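PDB 2R00: aspartate-semialdehyde dehydrogenase 2 from Vibrio cholerae, which catalyses the NADPH-dependent reductive dephosphorylation of L-aspartyl-4-phosphate to L-aspartate-semialdehyde, a shared step in the biosynthesis of lysine, methionine and threonine. Local coordinates for residues 244-249 against 309-314; 153-158 against 234-239; 271-276 against 292-297; 107-112 against 136-141. All coordinates share one frame; numbering follows the deposited sequence.

Interaction 1: 244-249 against 309-314; sequences HAEAVH and LWVVAD
His244 and Ala313, Glu246 and Val311, and Val248 and Leu309 form three hydrogen-bonded pairs of an antiparallel ladder. Each pair exchanges two backbone bonds, six in all, and the shortest include Glu246 N to Val311 O (2.8 Å) and Val248 N to Leu309 O (2.8 Å). Between them the Trp310 CA hydrogen turns toward Glu246 O, with CA and O 3.2 Å apart.

A CH-pi contact dominates one face. Ala247 CB lies over the six-membered ring of Trp310, 3.7 Å from its centroid and 24° off the normal. Trp310 CG stands opposite its own carbonyl carbon (chi1 -77°), which brings the indole across the strand gap. Farther along this face Ala245 CB meets Val312 CG2 at 3.9 Å.

On the other face Val248 CB touches Leu309 CD2 (4.1 Å), and Glu246 runs beside Val311. Glu246 OE2 comes to the rim of the His244 ring, in its plane, while His244 ND1 bonds to Gln135. His244 is the predicted proton acceptor.

Strands 149-159 and 292-300 flank the pair. Helix 131-147 covers the face bearing Glu246 and Ala313, whereas Ala245, Trp310 and Val312 pack on the second subunit.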
loop_
_atom_site.group_PDB
_atom_site.type_symbol
_atom_site.label_atom_id
_atom_site.label_comp_id
_atom_site.label_asym_id
_atom_site.label_seq_id
_atom_site.Cartn_x
_atom_site.Cartn_y
_atom_site.Cartn_z
ATOM N N HIS A 244 -2.485 -5.356 -10.885
ATOM C CA HIS A 244 -3.092 -4.335 -10.056
ATOM C C HIS A 244 -3.314 -4.861 -8.648
ATOM O O HIS A 244 -3.673 -6.025 -8.463
ATOM C CB HIS A 244 -4.425 -3.887 -10.677
ATOM C CG HIS A 244 -5.139 -2.837 -9.887
ATOM N ND1 HIS A 244 -6.211 -3.126 -9.069
ATOM C CD2 HIS A 244 -4.927 -1.504 -9.776
ATOM C CE1 HIS A 244 -6.632 -2.016 -8.490
ATOM N NE2 HIS A 244 -5.868 -1.017 -8.900
ATOM N N ALA A 245 -3.107 -4.002 -7.660
ATOM C CA ALA A 245 -3.301 -4.396 -6.266
ATOM C C ALA A 245 -3.999 -3.296 -5.481
ATOM O O ALA A 245 -3.929 -2.123 -5.858
ATOM C CB ALA A 245 -1.967 -4.745 -5.623
ATOM N N GLU A 246 -4.676 -3.694 -4.402
ATOM C CA GLU A 246 -5.332 -2.781 -3.469
ATOM C C GLU A 246 -5.128 -3.267 -2.055
ATOM O O GLU A 246 -5.245 -4.449 -1.795
ATOM C CB GLU A 246 -6.832 -2.740 -3.704
ATOM C CG GLU A 246 -7.223 -2.457 -5.111
ATOM C CD GLU A 246 -8.694 -2.509 -5.299
ATOM O OE1 GLU A 246 -9.368 -3.320 -4.632
ATOM O OE2 GLU A 246 -9.178 -1.732 -6.119
ATOM N N ALA A 247 -4.834 -2.340 -1.151
ATOM C CA ALA A 247 -4.813 -2.602 0.282
ATOM C C ALA A 247 -6.091 -1.998 0.839
ATOM O O ALA A 247 -6.388 -0.820 0.579
ATOM C CB ALA A 247 -3.589 -1.944 0.923
ATOM N N VAL A 248 -6.867 -2.798 1.568
ATOM C CA VAL A 248 -8.196 -2.367 2.019
ATOM C C VAL A 248 -8.322 -2.448 3.531
ATOM O O VAL A 248 -8.066 -3.498 4.135
ATOM C CB VAL A 248 -9.357 -3.220 1.391
ATOM C CG1 VAL A 248 -10.723 -2.594 1.711
ATOM C CG2 VAL A 248 -9.182 -3.368 -0.112
ATOM N N HIS A 249 -8.707 -1.327 4.137
ATOM C CA HIS A 249 -9.138 -1.332 5.524
ATOM C C HIS A 249 -10.618 -0.974 5.593
ATOM O O HIS A 249 -11.043 0.021 4.992
ATOM C CB HIS A 249 -8.332 -0.348 6.379
ATOM C CG HIS A 249 -8.846 -0.230 7.781
ATOM N ND1 HIS A 249 -8.497 -1.112 8.780
ATOM C CD2 HIS A 249 -9.717 0.644 8.339
ATOM C CE1 HIS A 249 -9.115 -0.771 9.899
ATOM N NE2 HIS A 249 -9.863 0.289 9.656
ATOM N N LEU A 309 -7.391 -6.409 4.435
ATOM C CA LEU A 309 -7.140 -7.404 3.397
ATOM C C LEU A 309 -6.494 -6.721 2.203
ATOM O O LEU A 309 -6.622 -5.508 2.036
ATOM C CB LEU A 309 -8.439 -8.104 2.962
ATOM C CG LEU A 309 -9.554 -7.234 2.352
ATOM C CD1 LEU A 309 -10.357 -8.022 1.351
ATOM C CD2 LEU A 309 -10.454 -6.649 3.414
ATOM N N TRP A 310 -5.791 -7.506 1.393
ATOM C CA TRP A 310 -5.263 -7.060 0.113
ATOM C C TRP A 310 -5.934 -7.838 -1.003
ATOM O O TRP A 310 -6.248 -9.016 -0.851
ATOM C CB TRP A 310 -3.751 -7.266 0.042
ATOM C CG TRP A 310 -2.964 -6.225 0.804
ATOM C CD1 TRP A 310 -3.052 -5.944 2.141
ATOM C CD2 TRP A 310 -1.960 -5.348 0.275
ATOM N NE1 TRP A 310 -2.172 -4.938 2.473
ATOM C CE2 TRP A 310 -1.486 -4.558 1.349
ATOM C CE3 TRP A 310 -1.418 -5.149 -1.004
ATOM C CZ2 TRP A 310 -0.495 -3.588 1.183
ATOM C CZ3 TRP A 310 -0.442 -4.187 -1.169
ATOM C CH2 TRP A 310 0.019 -3.420 -0.081
ATOM N N VAL A 311 -6.170 -7.152 -2.115
ATOM C CA VAL A 311 -6.912 -7.701 -3.238
ATOM C C VAL A 311 -6.073 -7.463 -4.476
ATOM O O VAL A 311 -5.588 -6.349 -4.697
ATOM C CB VAL A 311 -8.297 -7.004 -3.391
ATOM C CG1 VAL A 311 -9.113 -7.658 -4.490
ATOM C CG2 VAL A 311 -9.054 -7.027 -2.094
ATOM N N VAL A 312 -5.876 -8.512 -5.268
ATOM C CA VAL A 312 -5.030 -8.441 -6.451
ATOM C C VAL A 312 -5.789 -8.918 -7.699
ATOM O O VAL A 312 -6.608 -9.836 -7.632
ATOM C CB VAL A 312 -3.691 -9.234 -6.248
ATOM C CG1 VAL A 312 -2.919 -9.372 -7.547
ATOM C CG2 VAL A 312 -2.805 -8.543 -5.201
ATOM N N ALA A 313 -5.530 -8.248 -8.817
ATOM C CA ALA A 313 -5.884 -8.742 -10.148
ATOM C C ALA A 313 -4.600 -8.839 -10.947
ATOM O O ALA A 313 -3.883 -7.834 -11.111
ATOM C CB ALA A 313 -6.847 -7.801 -10.843
ATOM N N ASP A 314 -4.292 -10.048 -11.424
ATOM C CA ASP A 314 -3.130 -10.257 -12.280
ATOM C C ASP A 314 -3.423 -9.716 -13.679
ATOM O O ASP A 314 -2.709 -8.837 -14.169
ATOM C CB ASP A 314 -2.730 -11.738 -12.341
ATOM C CG ASP A 314 -1.441 -11.962 -13.120
ATOM O OD1 ASP A 314 -0.495 -11.145 -12.987
ATOM O OD2 ASP A 314 -1.376 -12.959 -13.872
#

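Interaction 2: 153-158 against 234-239; sequences NVTTYQ and TCVRVP
A water molecule between Thr156, Gln158 and Val236 is gripped by three groups. Thr156 OG1 lies 2.8 Å from it, the water accepts from Gln158 NE2 at 2.8 Å, and it donates to Val236 O at 3.0 Å. Thr156 OG1 sits between its backbone N and carbonyl carbon (chi1 69°), on the same face of the sheet as Gln158 and 3.6 Å from Cys235 SG.

Around this water the strands run parallel, joined by alternating backbone bonds from Thr234 N to Val154 O through Val238 N to Gln158 O. Val236 O serves twice, since it also takes a long bond from Gln158 N (3.3 Å).

Arg237 crosses Gln158 at a slant, the edge of its guanidinium beside Gln158 CG, which is 3.2 Å from Arg237 NE; amide and guanidinium planes stand 77° apart. Arg237 NH2 gives Gln158 OE1 a straight but weak bond (3.4 Å).

On the opposite face Thr234 OG1 bonds to Arg298 of the second subunit, and the Tyr157 hydroxyl to Tyr157 there. The two predicted substrate-binding residues are thus neighbours on one face: water and Glu212 hold the Gln158 amide, while its weak bond probably does little to fix the guanidinium, consistent with Arg237's predicted role.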
loop_
_atom_site.group_PDB
_atom_site.type_symbol
_atom_site.label_atom_id
_atom_site.label_comp_id
_atom_site.label_asym_id
_atom_site.label_seq_id
_atom_site.Cartn_x
_atom_site.Cartn_y
_atom_site.Cartn_z
ATOM N N ASN A 153 -11.144 2.624 3.884
ATOM C CA ASN A 153 -9.917 3.270 3.450
ATOM C C ASN A 153 -9.150 2.299 2.548
ATOM O O ASN A 153 -8.856 1.161 2.938
ATOM C CB ASN A 153 -9.072 3.709 4.654
ATOM C CG ASN A 153 -9.644 4.953 5.351
ATOM O OD1 ASN A 153 -10.823 4.991 5.701
ATOM N ND2 ASN A 153 -8.807 5.970 5.548
ATOM N N VAL A 154 -8.849 2.747 1.335
ATOM C CA VAL A 154 -8.279 1.862 0.328
ATOM C C VAL A 154 -7.147 2.548 -0.438
ATOM O O VAL A 154 -7.274 3.717 -0.836
ATOM C CB VAL A 154 -9.368 1.309 -0.637
ATOM C CG1 VAL A 154 -10.142 2.453 -1.365
ATOM C CG2 VAL A 154 -8.775 0.301 -1.638
ATOM N N THR A 155 -6.057 1.809 -0.643
ATOM C CA THR A 155 -4.948 2.239 -1.488
ATOM C C THR A 155 -4.851 1.311 -2.703
ATOM O O THR A 155 -4.806 0.085 -2.542
ATOM C CB THR A 155 -3.602 2.238 -0.707
ATOM O OG1 THR A 155 -3.710 3.094 0.433
ATOM C CG2 THR A 155 -2.463 2.742 -1.595
ATOM N N THR A 156 -4.853 1.890 -3.908
ATOM C CA THR A 156 -4.704 1.117 -5.139
ATOM C C THR A 156 -3.335 1.381 -5.738
ATOM O O THR A 156 -2.785 2.470 -5.590
ATOM C CB THR A 156 -5.790 1.444 -6.219
ATOM O OG1 THR A 156 -5.595 2.773 -6.734
ATOM C CG2 THR A 156 -7.198 1.307 -5.653
ATOM N N TYR A 157 -2.811 0.386 -6.444
ATOM C CA TYR A 157 -1.465 0.449 -6.981
ATOM C C TYR A 157 -1.492 0.047 -8.448
ATOM O O TYR A 157 -1.998 -1.019 -8.800
ATOM C CB TYR A 157 -0.541 -0.510 -6.225
ATOM C CG TYR A 157 -0.497 -0.332 -4.728
ATOM C CD1 TYR A 157 -1.292 -1.111 -3.892
ATOM C CD2 TYR A 157 0.365 0.588 -4.144
ATOM C CE1 TYR A 157 -1.244 -0.975 -2.505
ATOM C CE2 TYR A 157 0.430 0.736 -2.759
ATOM C CZ TYR A 157 -0.381 -0.047 -1.945
ATOM O OH TYR A 157 -0.336 0.102 -0.576
ATOM N N GLN A 158 -0.944 0.915 -9.290
ATOM C CA GLN A 158 -0.794 0.642 -10.709
ATOM C C GLN A 158 0.459 1.336 -11.225
ATOM O O GLN A 158 0.949 2.279 -10.607
ATOM C CB GLN A 158 -2.029 1.114 -11.489
ATOM C CG GLN A 158 -2.329 2.591 -11.346
ATOM C CD GLN A 158 -3.711 2.966 -11.862
ATOM O OE1 GLN A 158 -4.160 2.463 -12.897
ATOM N NE2 GLN A 158 -4.397 3.849 -11.135
ATOM N N THR A 234 -6.703 6.218 -1.824
ATOM C CA THR A 234 -5.415 6.764 -2.218
ATOM C C THR A 234 -4.970 5.988 -3.450
ATOM O O THR A 234 -4.730 4.785 -3.387
ATOM C CB THR A 234 -4.371 6.648 -1.091
ATOM O OG1 THR A 234 -4.879 7.279 0.087
ATOM C CG2 THR A 234 -3.062 7.345 -1.494
ATOM N N CYS A 235 -4.909 6.676 -4.585
ATOM C CA CYS A 235 -4.579 6.030 -5.839
ATOM C C CYS A 235 -3.131 6.349 -6.159
ATOM O O CYS A 235 -2.790 7.485 -6.494
ATOM C CB CYS A 235 -5.551 6.469 -6.942
ATOM S SG CYS A 235 -7.270 5.983 -6.540
ATOM N N VAL A 236 -2.289 5.329 -6.018
ATOM C CA VAL A 236 -0.840 5.475 -6.038
ATOM C C VAL A 236 -0.251 4.904 -7.320
ATOM O O VAL A 236 -0.647 3.827 -7.784
ATOM C CB VAL A 236 -0.213 4.776 -4.794
ATOM C CG1 VAL A 236 1.283 4.653 -4.923
ATOM C CG2 VAL A 236 -0.550 5.552 -3.540
ATOM N N ARG A 237 0.687 5.637 -7.909
ATOM C CA ARG A 237 1.393 5.115 -9.063
ATOM C C ARG A 237 2.726 4.547 -8.602
ATOM O O ARG A 237 3.447 5.172 -7.806
ATOM C CB ARG A 237 1.586 6.194 -10.119
ATOM C CG ARG A 237 0.978 5.811 -11.452
ATOM C CD ARG A 237 -0.466 6.264 -11.592
ATOM N NE ARG A 237 -1.249 5.387 -12.474
ATOM C CZ ARG A 237 -1.220 5.397 -13.812
ATOM N NH1 ARG A 237 -0.423 6.234 -14.470
ATOM N NH2 ARG A 237 -1.981 4.551 -14.502
ATOM N N VAL A 238 3.037 3.345 -9.065
ATOM C CA VAL A 238 4.324 2.737 -8.719
ATOM C C VAL A 238 5.298 2.708 -9.917
ATOM O O VAL A 238 4.873 2.443 -11.051
ATOM C CB VAL A 238 4.187 1.373 -7.940
ATOM C CG1 VAL A 238 2.737 0.957 -7.708
ATOM C CG2 VAL A 238 5.041 0.260 -8.544
ATOM N N PRO A 239 6.594 3.016 -9.668
ATOM C CA PRO A 239 7.599 3.090 -10.741
ATOM C C PRO A 239 7.474 1.973 -11.785
ATOM O O PRO A 239 7.369 2.273 -12.969
ATOM C CB PRO A 239 8.929 3.018 -9.983
ATOM C CG PRO A 239 8.629 3.678 -8.669
ATOM C CD PRO A 239 7.182 3.331 -8.347
HETATM O O HOH W 1 -2.546 5.304 1.443
HETATM O O HOH W 2 -3.589 3.638 -8.418
#

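Interaction 3: 271-276 against 292-297; sequences IELFRG and VLVGRV
Phe274 sets a ring edge against Val294 O, and its side chain can be followed outward atom by atom. CB sits 3.8 Å from Val294 O. CD1 comes nearer to the same oxygen, at 3.6 Å, so the carbonyl oxygen lies at the ring edge, in the ring plane. CE1 then reaches Leu293, 3.9 Å from its CG. With Phe274 CG opposite its own carbonyl carbon (chi1 -64°), the ring is directed toward Leu293 and Val294 of the neighbouring strand. Val294 O also accepts Phe274 N at 2.9 Å, the last of three backbone bonds in this parallel pairing.

Past that bond two waters take over the link. Both donate to Phe274 O, one accepting from Arg296 N and the other from Val297 N, where Arg296 adopts left-handed backbone angles (51°/43°).

On the face that carries Ile271, Leu273 and Val294, Leu273 CD1 rests against both Val294 CG1 (4.0 Å) and Val297 CG2 (3.9 Å), and Ile271 CG2 meets Val294 CG2 (3.9 Å).

Strand 271-273 is the outermost strand of the sheet within this chain. Helix 258-267 packs on Leu273, Val294 and Val297, helix 131-147 on Ile271 and Val292, and the second subunit meets Phe274 and Leu293. Strand 306-313 continues the sheet beyond 292-297.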
loop_
_atom_site.group_PDB
_atom_site.type_symbol
_atom_site.label_atom_id
_atom_site.label_comp_id
_atom_site.label_asym_id
_atom_site.label_seq_id
_atom_site.Cartn_x
_atom_site.Cartn_y
_atom_site.Cartn_z
ATOM N N ILE A 271 -13.916 -15.349 -5.900
ATOM C CA ILE A 271 -12.808 -15.009 -5.004
ATOM C C ILE A 271 -11.894 -16.207 -4.788
ATOM O O ILE A 271 -12.369 -17.298 -4.480
ATOM C CB ILE A 271 -13.318 -14.521 -3.623
ATOM C CG1 ILE A 271 -14.085 -13.203 -3.773
ATOM C CG2 ILE A 271 -12.152 -14.386 -2.622
ATOM C CD1 ILE A 271 -14.858 -12.774 -2.553
ATOM N N GLU A 272 -10.591 -16.006 -4.964
ATOM C CA GLU A 272 -9.617 -16.974 -4.484
ATOM C C GLU A 272 -8.914 -16.417 -3.245
ATOM O O GLU A 272 -8.217 -15.395 -3.315
ATOM C CB GLU A 272 -8.611 -17.359 -5.567
ATOM C CG GLU A 272 -7.545 -18.345 -5.062
ATOM C CD GLU A 272 -6.908 -19.179 -6.163
ATOM O OE1 GLU A 272 -7.414 -19.160 -7.302
ATOM O OE2 GLU A 272 -5.899 -19.867 -5.881
ATOM N N LEU A 273 -9.118 -17.089 -2.113
ATOM C CA LEU A 273 -8.455 -16.715 -0.870
ATOM C C LEU A 273 -7.160 -17.493 -0.645
ATOM O O LEU A 273 -7.140 -18.732 -0.719
ATOM C CB LEU A 273 -9.385 -16.906 0.330
ATOM C CG LEU A 273 -8.805 -16.389 1.650
ATOM C CD1 LEU A 273 -9.328 -14.980 1.945
ATOM C CD2 LEU A 273 -9.126 -17.338 2.780
ATOM N N PHE A 274 -6.092 -16.749 -0.346
ATOM C CA PHE A 274 -4.793 -17.314 -0.007
ATOM C C PHE A 274 -4.556 -17.146 1.494
ATOM O O PHE A 274 -4.478 -16.019 2.004
ATOM C CB PHE A 274 -3.686 -16.618 -0.800
ATOM C CG PHE A 274 -3.778 -16.823 -2.279
ATOM C CD1 PHE A 274 -4.751 -16.163 -3.033
ATOM C CD2 PHE A 274 -2.882 -17.660 -2.928
ATOM C CE1 PHE A 274 -4.838 -16.354 -4.402
ATOM C CE2 PHE A 274 -2.958 -17.856 -4.298
ATOM C CZ PHE A 274 -3.944 -17.205 -5.038
ATOM N N ARG A 275 -4.467 -18.270 2.196
ATOM C CA ARG A 275 -4.306 -18.267 3.648
ATOM C C ARG A 275 -2.835 -18.236 4.035
ATOM O O ARG A 275 -2.497 -18.000 5.193
ATOM C CB ARG A 275 -4.999 -19.485 4.277
ATOM C CG ARG A 275 -6.517 -19.344 4.429
ATOM C CD ARG A 275 -7.147 -20.673 4.866
ATOM N NE ARG A 275 -8.605 -20.610 4.980
ATOM C CZ ARG A 275 -9.267 -20.134 6.034
ATOM N NH1 ARG A 275 -8.620 -19.650 7.090
ATOM N NH2 ARG A 275 -10.589 -20.136 6.028
ATOM N N GLY A 276 -1.963 -18.472 3.060
ATOM C CA GLY A 276 -0.532 -18.497 3.312
ATOM C C GLY A 276 -0.013 -19.920 3.307
ATOM O O GLY A 276 -0.766 -20.873 3.546
ATOM N N VAL A 292 -10.890 -12.718 -8.282
ATOM C CA VAL A 292 -10.462 -11.729 -7.312
ATOM C C VAL A 292 -9.587 -12.458 -6.278
ATOM O O VAL A 292 -10.075 -13.296 -5.514
ATOM C CB VAL A 292 -11.697 -11.021 -6.690
ATOM C CG1 VAL A 292 -11.314 -10.128 -5.523
ATOM C CG2 VAL A 292 -12.430 -10.210 -7.766
ATOM N N LEU A 293 -8.289 -12.158 -6.305
ATOM C CA LEU A 293 -7.292 -12.810 -5.456
ATOM C C LEU A 293 -7.156 -12.036 -4.147
ATOM O O LEU A 293 -6.797 -10.856 -4.161
ATOM C CB LEU A 293 -5.946 -12.855 -6.187
ATOM C CG LEU A 293 -5.588 -13.853 -7.303
ATOM C CD1 LEU A 293 -6.752 -14.699 -7.838
ATOM C CD2 LEU A 293 -4.857 -13.133 -8.435
ATOM N N VAL A 294 -7.466 -12.695 -3.028
ATOM C CA VAL A 294 -7.489 -12.040 -1.706
ATOM C C VAL A 294 -6.485 -12.699 -0.745
ATOM O O VAL A 294 -6.328 -13.918 -0.753
ATOM C CB VAL A 294 -8.920 -12.012 -1.100
ATOM C CG1 VAL A 294 -8.925 -11.394 0.294
ATOM C CG2 VAL A 294 -9.896 -11.234 -2.021
ATOM N N GLY A 295 -5.778 -11.878 0.036
ATOM C CA GLY A 295 -4.822 -12.373 1.040
ATOM C C GLY A 295 -4.553 -11.375 2.151
ATOM O O GLY A 295 -5.150 -10.292 2.176
ATOM N N ARG A 296 -3.640 -11.736 3.058
ATOM C CA ARG A 296 -3.248 -10.903 4.205
ATOM C C ARG A 296 -4.480 -10.417 4.980
ATOM O O ARG A 296 -4.554 -9.257 5.380
ATOM C CB ARG A 296 -2.321 -9.734 3.759
ATOM C CG ARG A 296 -1.581 -8.976 4.885
ATOM C CD ARG A 296 -0.253 -8.314 4.407
ATOM N NE ARG A 296 -0.331 -7.876 3.015
ATOM C CZ ARG A 296 0.674 -7.857 2.145
ATOM N NH1 ARG A 296 1.898 -8.254 2.472
ATOM N NH2 ARG A 296 0.434 -7.431 0.922
ATOM N N VAL A 297 -5.444 -11.324 5.177
ATOM C CA VAL A 297 -6.702 -11.020 5.892
ATOM C C VAL A 297 -6.539 -11.072 7.419
ATOM O O VAL A 297 -6.212 -12.121 7.980
ATOM C CB VAL A 297 -7.858 -11.960 5.449
ATOM C CG1 VAL A 297 -9.168 -11.607 6.173
ATOM C CG2 VAL A 297 -8.046 -11.932 3.918
HETATM O O HOH W 3 -2.401 -14.115 2.137
HETATM O O HOH W 4 -5.138 -14.269 4.441
#

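Interaction 4: 107-112 against 136-141; sequences LVVPEV and MLVALK
Val109 to Val112 make a type I beta turn, closed by Val112 N bonding to Val109 O at 2.8 Å, and the turn sets both valines against helix 131-147. The turn belongs to the loop linking strands 91-94 and 125-127 of the nucleotide-binding Rossmann sheet, so the contact joins that part of the chain to the long helix that starts at the catalytic Cys131.

The join is mainly apolar. Val109 CG1 meets Val138 CG2 at 3.8 Å. The same methyl of Val138 is approached by the carboxylate of Glu111, whose OE1 is 3.8 Å away; the Glu111 chain bends at chi2 (92°) to reach it, and its OE2 is held by Gln326 of helix 316-335.

Val112 does most of the work, pushing its two methyls between Leu137 and Lys141, which are one helical turn apart. CG1 touches Leu137 CD2 at 4.1 Å and also lies against the aliphatic part of Lys141, 3.8 Å from CD. The lysine chain, bent at chi2 and chi4, curls round this methyl, while its ammonium group forms a salt bridge with Asp145. Leu137 also packs on Ile223 of helix 211-223, and Pro110 on helix 316-335. The other methyl, Val112 CG2, sits 3.4 Å from Leu137 O, the same oxygen that accepts the helical bond from Lys141 N at 3.1 Å.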
loop_
_atom_site.group_PDB
_atom_site.type_symbol
_atom_site.label_atom_id
_atom_site.label_comp_id
_atom_site.label_asym_id
_atom_site.label_seq_id
_atom_site.Cartn_x
_atom_site.Cartn_y
_atom_site.Cartn_z
ATOM N N LEU A 107 -24.766 1.046 -12.635
ATOM C CA LEU A 107 -23.341 0.706 -12.620
ATOM C C LEU A 107 -23.188 -0.631 -11.906
ATOM O O LEU A 107 -23.409 -0.711 -10.702
ATOM C CB LEU A 107 -22.555 1.785 -11.867
ATOM C CG LEU A 107 -21.053 1.583 -11.609
ATOM C CD1 LEU A 107 -20.299 1.622 -12.952
ATOM C CD2 LEU A 107 -20.510 2.656 -10.647
ATOM N N VAL A 108 -22.792 -1.673 -12.635
ATOM C CA VAL A 108 -23.061 -3.037 -12.169
ATOM C C VAL A 108 -21.836 -3.926 -11.950
ATOM O O VAL A 108 -21.000 -4.063 -12.828
ATOM C CB VAL A 108 -24.088 -3.754 -13.101
ATOM C CG1 VAL A 108 -24.302 -5.190 -12.672
ATOM C CG2 VAL A 108 -25.423 -2.976 -13.127
ATOM N N VAL A 109 -21.757 -4.510 -10.754
ATOM C CA VAL A 109 -20.907 -5.664 -10.454
ATOM C C VAL A 109 -21.870 -6.825 -10.132
ATOM O O VAL A 109 -22.557 -6.790 -9.104
ATOM C CB VAL A 109 -20.001 -5.408 -9.215
ATOM C CG1 VAL A 109 -19.250 -6.690 -8.809
ATOM C CG2 VAL A 109 -19.019 -4.255 -9.475
ATOM N N PRO A 110 -21.976 -7.821 -11.042
ATOM C CA PRO A 110 -22.986 -8.885 -10.921
ATOM C C PRO A 110 -23.016 -9.684 -9.614
ATOM O O PRO A 110 -24.066 -10.193 -9.262
ATOM C CB PRO A 110 -22.684 -9.799 -12.117
ATOM C CG PRO A 110 -22.056 -8.903 -13.106
ATOM C CD PRO A 110 -21.205 -7.969 -12.289
ATOM N N GLU A 111 -21.899 -9.780 -8.893
ATOM C CA GLU A 111 -21.891 -10.479 -7.607
ATOM C C GLU A 111 -22.476 -9.602 -6.504
ATOM O O GLU A 111 -22.822 -10.088 -5.423
ATOM C CB GLU A 111 -20.471 -10.895 -7.225
ATOM C CG GLU A 111 -19.841 -11.907 -8.167
ATOM C CD GLU A 111 -19.042 -11.263 -9.279
ATOM O OE1 GLU A 111 -19.288 -10.074 -9.612
ATOM O OE2 GLU A 111 -18.158 -11.957 -9.826
ATOM N N VAL A 112 -22.591 -8.308 -6.779
ATOM C CA VAL A 112 -22.971 -7.362 -5.742
ATOM C C VAL A 112 -24.359 -6.767 -5.969
ATOM O O VAL A 112 -25.233 -6.886 -5.098
ATOM C CB VAL A 112 -21.902 -6.248 -5.588
ATOM C CG1 VAL A 112 -22.325 -5.229 -4.549
ATOM C CG2 VAL A 112 -20.555 -6.858 -5.232
ATOM N N MET A 136 -12.513 -4.563 -5.478
ATOM C CA MET A 136 -12.784 -4.242 -4.080
ATOM C C MET A 136 -14.194 -4.661 -3.659
ATOM O O MET A 136 -14.392 -5.215 -2.572
ATOM C CB MET A 136 -12.565 -2.739 -3.814
ATOM C CG MET A 136 -12.779 -2.335 -2.349
ATOM S SD MET A 136 -12.471 -0.594 -1.984
ATOM C CE MET A 136 -13.860 0.216 -2.767
ATOM N N LEU A 137 -15.166 -4.378 -4.520
ATOM C CA LEU A 137 -16.570 -4.635 -4.214
ATOM C C LEU A 137 -16.915 -6.124 -4.136
ATOM O O LEU A 137 -17.737 -6.538 -3.309
ATOM C CB LEU A 137 -17.465 -3.923 -5.229
ATOM C CG LEU A 137 -17.899 -2.539 -4.735
ATOM C CD1 LEU A 137 -18.092 -1.602 -5.854
ATOM C CD2 LEU A 137 -19.184 -2.641 -3.936
ATOM N N VAL A 138 -16.301 -6.920 -5.001
ATOM C CA VAL A 138 -16.423 -8.372 -4.908
ATOM C C VAL A 138 -15.920 -8.856 -3.539
ATOM O O VAL A 138 -16.620 -9.585 -2.832
ATOM C CB VAL A 138 -15.718 -9.075 -6.083
ATOM C CG1 VAL A 138 -15.580 -10.567 -5.820
ATOM C CG2 VAL A 138 -16.523 -8.858 -7.375
ATOM N N ALA A 139 -14.721 -8.423 -3.161
ATOM C CA ALA A 139 -14.118 -8.804 -1.882
ATOM C C ALA A 139 -14.882 -8.330 -0.647
ATOM O O ALA A 139 -14.932 -9.042 0.347
ATOM C CB ALA A 139 -12.651 -8.340 -1.818
ATOM N N LEU A 140 -15.471 -7.138 -0.705
ATOM C CA LEU A 140 -16.102 -6.518 0.468
ATOM C C LEU A 140 -17.559 -6.899 0.706
ATOM O O LEU A 140 -18.037 -6.852 1.840
ATOM C CB LEU A 140 -15.999 -4.992 0.383
ATOM C CG LEU A 140 -14.915 -4.260 1.184
ATOM C CD1 LEU A 140 -13.653 -5.060 1.353
ATOM C CD2 LEU A 140 -14.623 -2.890 0.588
ATOM N N LYS A 141 -18.263 -7.251 -0.365
ATOM C CA LYS A 141 -19.694 -7.545 -0.276
ATOM C C LYS A 141 -20.094 -8.555 0.821
ATOM O O LYS A 141 -21.035 -8.272 1.573
ATOM C CB LYS A 141 -20.271 -7.935 -1.651
ATOM C CG LYS A 141 -21.807 -8.040 -1.709
ATOM C CD LYS A 141 -22.505 -6.820 -1.110
ATOM C CE LYS A 141 -23.978 -6.760 -1.521
ATOM N NZ LYS A 141 -24.633 -8.094 -1.531
HETATM O O HOH W 5 -24.221 -9.874 -3.374
#

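Interactions 1, 2 and 3 are strand pairings in one mixed sheet. Ala247 N to Thr155 O (2.8 Å) ties interaction 1 to interaction 2, and Val312 N to Leu293 O (2.8 Å) ties it to interaction 3; interactions 2 and 3 themselves do not touch, their nearest atoms being about 7 Å apart. The helix of interaction 4 packs on the face bearing Glu246, Val248 and Val311: Met136 CB approaches Glu246 OE1 at 3.4 Å, and Met136 SD and Val138 reach interactions 2 and 3. Side chains place the active site: the predicted proton acceptor His244 is about 4 Å from the predicted substrate-binding Gln158, and Ala313 about 5 Å from the catalytic Cys131.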